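Local coordinates for biogenic amine-binding protein (Rhodnius prolixus, PDB 4GE1) that binds biogenic amines such as serotonin and norepinephrine as a salivary lipocalin of a blood-feeding insect, here holding tryptamine in its barrel, at residues Gly22-Thr27 with Gln139-Asn144; Tyr117-Val122 with Lys146-Ser151. All blocks are in the same frame, centred on the assembly; numbering follows the deposited sequence.

Contact 1 (Gly22-Thr27 with Gln139-Asn144). With TSS (2-(1H-indol-3-yl)ethanamine), chain E.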
loop_
_atom_site.group_PDB
_atom_site.type_symbol
_atom_site.label_atom_id
_atom_site.label_comp_id
_atom_site.label_asym_id
_atom_site.label_seq_id
_atom_site.Cartn_x
_atom_site.Cartn_y
_atom_site.Cartn_z
ATOM N N GLY A 22 8.987 -8.768 -4.561
ATOM C CA GLY A 22 7.818 -9.164 -5.321
ATOM C C GLY A 22 6.754 -8.081 -5.271
ATOM O O GLY A 22 7.073 -6.892 -5.223
ATOM N N SER A 23 5.491 -8.491 -5.257
ATOM C CA SER A 23 4.382 -7.548 -5.379
ATOM C C SER A 23 3.192 -7.887 -4.476
ATOM O O SER A 23 3.116 -8.984 -3.907
ATOM C CB SER A 23 3.914 -7.488 -6.835
ATOM O OG SER A 23 3.457 -8.762 -7.250
ATOM N N TRP A 24 2.264 -6.935 -4.377
ATOM C CA TRP A 24 1.066 -7.055 -3.549
ATOM C C TRP A 24 -0.176 -6.569 -4.291
ATOM O O TRP A 24 -0.110 -5.624 -5.065
ATOM C CB TRP A 24 1.206 -6.195 -2.288
ATOM C CG TRP A 24 2.227 -6.688 -1.274
ATOM C CD1 TRP A 24 3.512 -6.247 -1.116
ATOM C CD2 TRP A 24 2.023 -7.686 -0.265
ATOM N NE1 TRP A 24 4.119 -6.913 -0.077
ATOM C CE2 TRP A 24 3.225 -7.801 0.460
ATOM C CE3 TRP A 24 0.939 -8.493 0.095
ATOM C CZ2 TRP A 24 3.375 -8.694 1.515
ATOM C CZ3 TRP A 24 1.088 -9.370 1.138
ATOM C CH2 TRP A 24 2.298 -9.470 1.837
ATOM N N TYR A 25 -1.311 -7.213 -4.036
ATOM C CA TYR A 25 -2.589 -6.732 -4.527
ATOM C C TYR A 25 -3.398 -6.200 -3.348
ATOM O O TYR A 25 -3.457 -6.833 -2.293
ATOM C CB TYR A 25 -3.371 -7.855 -5.205
ATOM C CG TYR A 25 -2.722 -8.391 -6.459
ATOM C CD1 TYR A 25 -1.844 -9.469 -6.403
ATOM C CD2 TYR A 25 -2.983 -7.822 -7.696
ATOM C CE1 TYR A 25 -1.242 -9.964 -7.550
ATOM C CE2 TYR A 25 -2.386 -8.312 -8.849
ATOM C CZ TYR A 25 -1.513 -9.381 -8.767
ATOM O OH TYR A 25 -0.922 -9.875 -9.908
ATOM N N ILE A 26 -4.009 -5.035 -3.529
ATOM C CA ILE A 26 -4.890 -4.474 -2.509
ATOM C C ILE A 26 -6.302 -4.995 -2.734
ATOM O O ILE A 26 -6.971 -4.619 -3.696
ATOM C CB ILE A 26 -4.857 -2.943 -2.512
ATOM C CG1 ILE A 26 -3.401 -2.467 -2.403
ATOM C CG2 ILE A 26 -5.685 -2.392 -1.355
ATOM C CD1 ILE A 26 -3.249 -1.020 -2.030
ATOM N N THR A 27 -6.738 -5.887 -1.852
ATOM C CA THR A 27 -7.992 -6.599 -2.055
ATOM C C THR A 27 -9.195 -5.926 -1.389
ATOM O O THR A 27 -10.302 -5.960 -1.920
ATOM C CB THR A 27 -7.878 -8.052 -1.562
ATOM O OG1 THR A 27 -7.428 -8.063 -0.201
ATOM C CG2 THR A 27 -6.887 -8.818 -2.427
ATOM N N GLN A 139 -4.038 -6.626 2.018
ATOM C CA GLN A 139 -3.161 -6.840 0.870
ATOM C C GLN A 139 -2.790 -8.317 0.731
ATOM O O GLN A 139 -2.610 -9.025 1.722
ATOM C CB GLN A 139 -1.917 -5.946 0.985
ATOM C CG GLN A 139 -2.278 -4.474 1.241
ATOM C CD GLN A 139 -1.070 -3.563 1.386
ATOM O OE1 GLN A 139 -1.099 -2.408 0.965
ATOM N NE2 GLN A 139 -0.009 -4.072 1.996
ATOM N N SER A 140 -2.711 -8.787 -0.507
ATOM C CA SER A 140 -2.479 -10.199 -0.770
ATOM C C SER A 140 -1.371 -10.361 -1.806
ATOM O O SER A 140 -1.119 -9.461 -2.606
ATOM C CB SER A 140 -3.768 -10.855 -1.260
ATOM O OG SER A 140 -3.570 -12.221 -1.605
ATOM N N ARG A 141 -0.695 -11.501 -1.771
ATOM C CA ARG A 141 0.310 -11.817 -2.777
ATOM C C ARG A 141 -0.388 -12.254 -4.060
ATOM O O ARG A 141 0.207 -12.235 -5.137
ATOM C CB ARG A 141 1.255 -12.912 -2.277
ATOM C CG ARG A 141 2.199 -12.468 -1.152
ATOM C CD ARG A 141 3.080 -11.286 -1.563
ATOM N NE ARG A 141 4.250 -11.146 -0.697
ATOM C CZ ARG A 141 5.176 -10.199 -0.828
ATOM N NH1 ARG A 141 5.068 -9.293 -1.786
ATOM N NH2 ARG A 141 6.219 -10.163 0.000
ATOM N N THR A 142 -1.652 -12.656 -3.929
ATOM C CA THR A 142 -2.486 -12.992 -5.077
ATOM C C THR A 142 -3.666 -12.022 -5.172
ATOM O O THR A 142 -3.867 -11.185 -4.286
ATOM C CB THR A 142 -2.989 -14.442 -5.023
ATOM O OG1 THR A 142 -3.575 -14.694 -3.743
ATOM C CG2 THR A 142 -1.831 -15.429 -5.248
ATOM N N GLU A 143 -4.432 -12.127 -6.252
ATOM C CA GLU A 143 -5.511 -11.178 -6.516
ATOM C C GLU A 143 -6.637 -11.292 -5.488
ATOM O O GLU A 143 -7.337 -10.317 -5.212
ATOM C CB GLU A 143 -6.049 -11.354 -7.942
ATOM C CG GLU A 143 -4.984 -11.183 -9.012
ATOM C CD GLU A 143 -5.544 -11.219 -10.424
ATOM O OE1 GLU A 143 -4.912 -11.849 -11.297
ATOM O OE2 GLU A 143 -6.604 -10.608 -10.668
ATOM N N ASN A 144 -6.802 -12.484 -4.925
ATOM C CA ASN A 144 -7.793 -12.719 -3.874
ATOM C C ASN A 144 -7.094 -13.156 -2.593
ATOM O O ASN A 144 -5.975 -13.669 -2.643
ATOM C CB ASN A 144 -8.792 -13.796 -4.310
ATOM C CG ASN A 144 -9.286 -13.596 -5.735
ATOM O OD1 ASN A 144 -10.229 -12.839 -5.978
ATOM N ND2 ASN A 144 -8.649 -14.278 -6.686
HETATM N N1 TSS E . -0.028 4.019 -2.746
HETATM C CA TSS E . -0.478 4.882 -1.681
HETATM C CB TSS E . -1.242 4.243 -0.564
HETATM C CG TSS E . -0.819 2.879 -0.121
HETATM C CD1 TSS E . -1.521 1.695 -0.305
HETATM N NE1 TSS E . -0.827 0.678 0.247
HETATM C CE2 TSS E . 0.345 1.165 0.791
HETATM C CD2 TSS E . 0.372 2.521 0.583
HETATM C CZ2 TSS E . 1.417 0.519 1.465
HETATM C CH2 TSS E . 2.496 1.265 1.930
HETATM C CZ3 TSS E . 2.523 2.645 1.719
HETATM C CE3 TSS E . 1.471 3.279 1.049
HETATM O O HOH W 1 2.630 -11.354 -6.312
#
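The guanidinium of Arg-141 lies flat on one face of the Trp-24 indole, centres 3.8 Å apart and planes 13° from parallel. Arg-141 CD sits on the same face, 3.7 Å from the centroid of the six-membered ring and nearly straight above it, so methylene and cation cover the ring together. The bend at chi2 (-58°) folds the arginine chain back to reach it. In its own plane the guanidinium meets Ser-23 O: Arg-141 NH1 donates over 2.9 Å, coming from above the carbonyl plane. NE and NH2 go to the carbonyls of Tyr-117 and Phe-19. At the indole's edge lies Ser-140 N, and Phe-19, Phe-46 and His-48 also meet the ring. The Tyr-25 ring carries Glu-143 CG over one face, 3.9 Å from its centroid, has Arg-141 O at its edge, and sends its hydroxyl to Lys-45.

Between the rings the backbones pair antiparallel. Tyr-25 and Ser-140 are the hydrogen-bonded pair, Tyr-25 N to Ser-140 O at 2.7 Å and Ser-140 N to Tyr-25 O at 2.8 Å. Ile-26 and Gln-139, the next, non-hydrogen-bonded pair, point side by side into the ligand pocket. Gln-139 OE1 accepts a hydrogen bond from NE1 of the tryptamine indole at 3.2 Å, while Ile-26 CD1 touches CD1 and NE1 in the five-membered ring of the ligand.

Gly-22, Ser-23 and Trp-24 form the Gly-X-Trp signature of lipocalins, and an arginine packed across this tryptophan is a family hallmark at the closed end of the barrel. The arginine's charge is thus met by main-chain carbonyls and an aromatic face. Ser-121 OG and Tyr-112 OH, both bonded to Gln-139 NE2, fix the amide's rotation and so present its oxygen to the ligand's N-H.

Contact 2 (Tyr117-Val122 with Lys146-Ser151)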
loop_
_atom_site.group_PDB
_atom_site.type_symbol
_atom_site.label_atom_id
_atom_site.label_comp_id
_atom_site.label_asym_id
_atom_site.label_seq_id
_atom_site.Cartn_x
_atom_site.Cartn_y
_atom_site.Cartn_z
ATOM N N TYR A 117 4.028 -12.386 5.397
ATOM C CA TYR A 117 5.072 -12.190 4.386
ATOM C C TYR A 117 4.766 -12.804 3.011
ATOM O O TYR A 117 4.963 -12.151 1.978
ATOM C CB TYR A 117 6.435 -12.668 4.912
ATOM C CG TYR A 117 6.874 -11.937 6.164
ATOM C CD1 TYR A 117 7.552 -10.727 6.082
ATOM C CD2 TYR A 117 6.592 -12.448 7.431
ATOM C CE1 TYR A 117 7.947 -10.049 7.222
ATOM C CE2 TYR A 117 6.978 -11.773 8.580
ATOM C CZ TYR A 117 7.656 -10.574 8.467
ATOM O OH TYR A 117 8.045 -9.893 9.594
ATOM N N SER A 118 4.287 -14.045 2.992
ATOM C CA SER A 118 4.116 -14.766 1.729
ATOM C C SER A 118 2.660 -14.897 1.269
ATOM O O SER A 118 2.385 -15.533 0.254
ATOM C CB SER A 118 4.809 -16.142 1.775
ATOM O OG SER A 118 4.235 -17.009 2.742
ATOM N N LYS A 119 1.734 -14.289 2.005
ATOM C CA LYS A 119 0.323 -14.343 1.630
ATOM C C LYS A 119 -0.414 -13.018 1.794
ATOM O O LYS A 119 -1.006 -12.511 0.834
ATOM C CB LYS A 119 -0.408 -15.436 2.407
ATOM C CG LYS A 119 -0.115 -16.838 1.920
ATOM C CD LYS A 119 -0.926 -17.861 2.686
ATOM C CE LYS A 119 -0.719 -19.248 2.116
ATOM N NZ LYS A 119 0.718 -19.637 2.124
ATOM N N TYR A 120 -0.381 -12.467 3.006
ATOM C CA TYR A 120 -1.197 -11.303 3.336
ATOM C C TYR A 120 -0.462 -10.290 4.205
ATOM O O TYR A 120 0.479 -10.628 4.921
ATOM C CB TYR A 120 -2.459 -11.748 4.075
ATOM C CG TYR A 120 -2.211 -12.057 5.543
ATOM C CD1 TYR A 120 -2.387 -11.080 6.526
ATOM C CD2 TYR A 120 -1.788 -13.317 5.943
ATOM C CE1 TYR A 120 -2.150 -11.361 7.872
ATOM C CE2 TYR A 120 -1.551 -13.608 7.283
ATOM C CZ TYR A 120 -1.733 -12.627 8.243
ATOM O OH TYR A 120 -1.498 -12.917 9.568
ATOM N N SER A 121 -0.914 -9.047 4.143
ATOM C CA SER A 121 -0.496 -8.030 5.093
ATOM C C SER A 121 -1.655 -7.074 5.328
ATOM O O SER A 121 -2.495 -6.883 4.456
ATOM C CB SER A 121 0.728 -7.269 4.587
ATOM O OG SER A 121 0.457 -6.605 3.368
ATOM N N VAL A 122 -1.703 -6.485 6.512
ATOM C CA VAL A 122 -2.746 -5.525 6.837
ATOM C C VAL A 122 -2.082 -4.220 7.257
ATOM O O VAL A 122 -1.179 -4.212 8.093
ATOM C CB VAL A 122 -3.660 -6.068 7.934
ATOM C CG1 VAL A 122 -4.735 -5.054 8.281
ATOM C CG2 VAL A 122 -4.271 -7.394 7.481
ATOM N N LYS A 146 -6.145 -15.624 0.121
ATOM C CA LYS A 146 -6.156 -17.075 0.268
ATOM C C LYS A 146 -7.153 -17.475 1.347
ATOM O O LYS A 146 -7.126 -16.943 2.456
ATOM C CB LYS A 146 -4.763 -17.595 0.623
ATOM C CG LYS A 146 -3.778 -17.536 -0.522
ATOM C CD LYS A 146 -4.246 -18.409 -1.670
ATOM C CE LYS A 146 -3.277 -18.364 -2.835
ATOM N NZ LYS A 146 -3.767 -19.197 -3.964
ATOM N N GLU A 147 -8.028 -18.417 1.017
ATOM C CA GLU A 147 -9.094 -18.830 1.923
ATOM C C GLU A 147 -8.584 -19.198 3.319
ATOM O O GLU A 147 -9.245 -18.916 4.317
ATOM C CB GLU A 147 -9.887 -19.993 1.314
ATOM C CG GLU A 147 -11.185 -20.332 2.039
ATOM C CD GLU A 147 -10.981 -21.256 3.229
ATOM O OE1 GLU A 147 -10.014 -22.050 3.215
ATOM O OE2 GLU A 147 -11.792 -21.188 4.178
ATOM N N ASP A 148 -7.406 -19.815 3.388
ATOM C CA ASP A 148 -6.889 -20.334 4.657
ATOM C C ASP A 148 -6.270 -19.281 5.585
ATOM O O ASP A 148 -5.836 -19.605 6.695
ATOM C CB ASP A 148 -5.908 -21.491 4.417
ATOM C CG ASP A 148 -4.829 -21.150 3.406
ATOM O OD1 ASP A 148 -4.512 -19.953 3.240
ATOM O OD2 ASP A 148 -4.290 -22.086 2.778
ATOM N N VAL A 149 -6.230 -18.029 5.135
ATOM C CA VAL A 149 -5.725 -16.942 5.973
ATOM C C VAL A 149 -6.788 -15.880 6.236
ATOM O O VAL A 149 -6.501 -14.847 6.840
ATOM C CB VAL A 149 -4.466 -16.258 5.375
ATOM C CG1 VAL A 149 -3.348 -17.266 5.179
ATOM C CG2 VAL A 149 -4.800 -15.540 4.068
ATOM N N LYS A 150 -8.013 -16.129 5.784
ATOM C CA LYS A 150 -9.104 -15.195 6.039
ATOM C C LYS A 150 -9.215 -14.882 7.532
ATOM O O LYS A 150 -9.354 -13.723 7.922
ATOM C CB LYS A 150 -10.435 -15.743 5.519
ATOM C CG LYS A 150 -10.502 -15.934 4.010
ATOM C CD LYS A 150 -11.885 -16.418 3.574
ATOM C CE LYS A 150 -11.921 -16.745 2.087
ATOM N NZ LYS A 150 -11.468 -15.595 1.254
ATOM N N SER A 151 -9.144 -15.914 8.368
ATOM C CA SER A 151 -9.288 -15.724 9.813
ATOM C C SER A 151 -8.195 -14.821 10.383
ATOM O O SER A 151 -8.472 -13.931 11.187
ATOM C CB SER A 151 -9.326 -17.069 10.548
ATOM O OG SER A 151 -8.171 -17.839 10.264
#
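Lys-119 reaches across to Val-149, Asp-148 and Lys-146 with the middle of its chain. Its CB points at the segment 146-151, and CG lies anti to the carbonyl carbon (chi1 -75°), from where the chain runs straight out through CD to CE. CD is the atom that makes the main contact: it rests 3.5 Å from Val-149 CG1 and, more loosely, 4.3 Å from Lys-146 CG. One bond further, CE passes 4.0 Å from Asp-148 OD1, the two side chains crossing at about a right angle. A turn at the last torsion (chi4 57°) then leaves NZ 5.4 Å from Asp-148 OD1; no salt bridge forms, although the opposite charges may still attract at that range.

This is the place where the helix that follows the last long barrel strand of a lipocalin comes against the outside of the barrel. The chain arrives through a turn, closed by Val-149 N to Lys-146 O at 3.0 Å, and enters helix 150-159, which continues over the barrel wall: Tyr-120 also touches Lys-152 and Val-153, and Val-122 touches Ala-156 and Leu-157.

Beside the lysine, Tyr-120 begins strand 120-127 and offers a ring carbon to the same valine, Tyr-120 CD2 lying 4.0 Å from Val-149 CB in an oblique approach. Tyr-120 OH is hydrogen-bonded to Asp-114 OD2, which holds the far end of the ring, and at the backbone Asp-116 OD1 takes the N-H groups of both Lys-119 and Tyr-120. Val-149 also packs on Asp-116, so that its side chain touches Lys-119, Tyr-120 and the loop before them.

In the fold
From the N terminus the chain lays down 22-27 in the first barrel strand, then passes through the strands that follow to 117-122, turns back into 139-144 and runs on to 146-151. Contact 1 closes the long loop, joining strand 23-31 to strand 130-140 and so completing the barrel; contact 2 closes a shorter one, bringing the turn that leads into helix 150-159 against the start of strand 120-127 and the residue before it. Their segments alternate, so the two loops cross rather than nest. They meet directly where strands 120-127 and 130-140 are neighbours: Arg-141 N probably bonds Lys-119 O at 2.8 Å, and Gln-139 N probably bonds Ser-121 O.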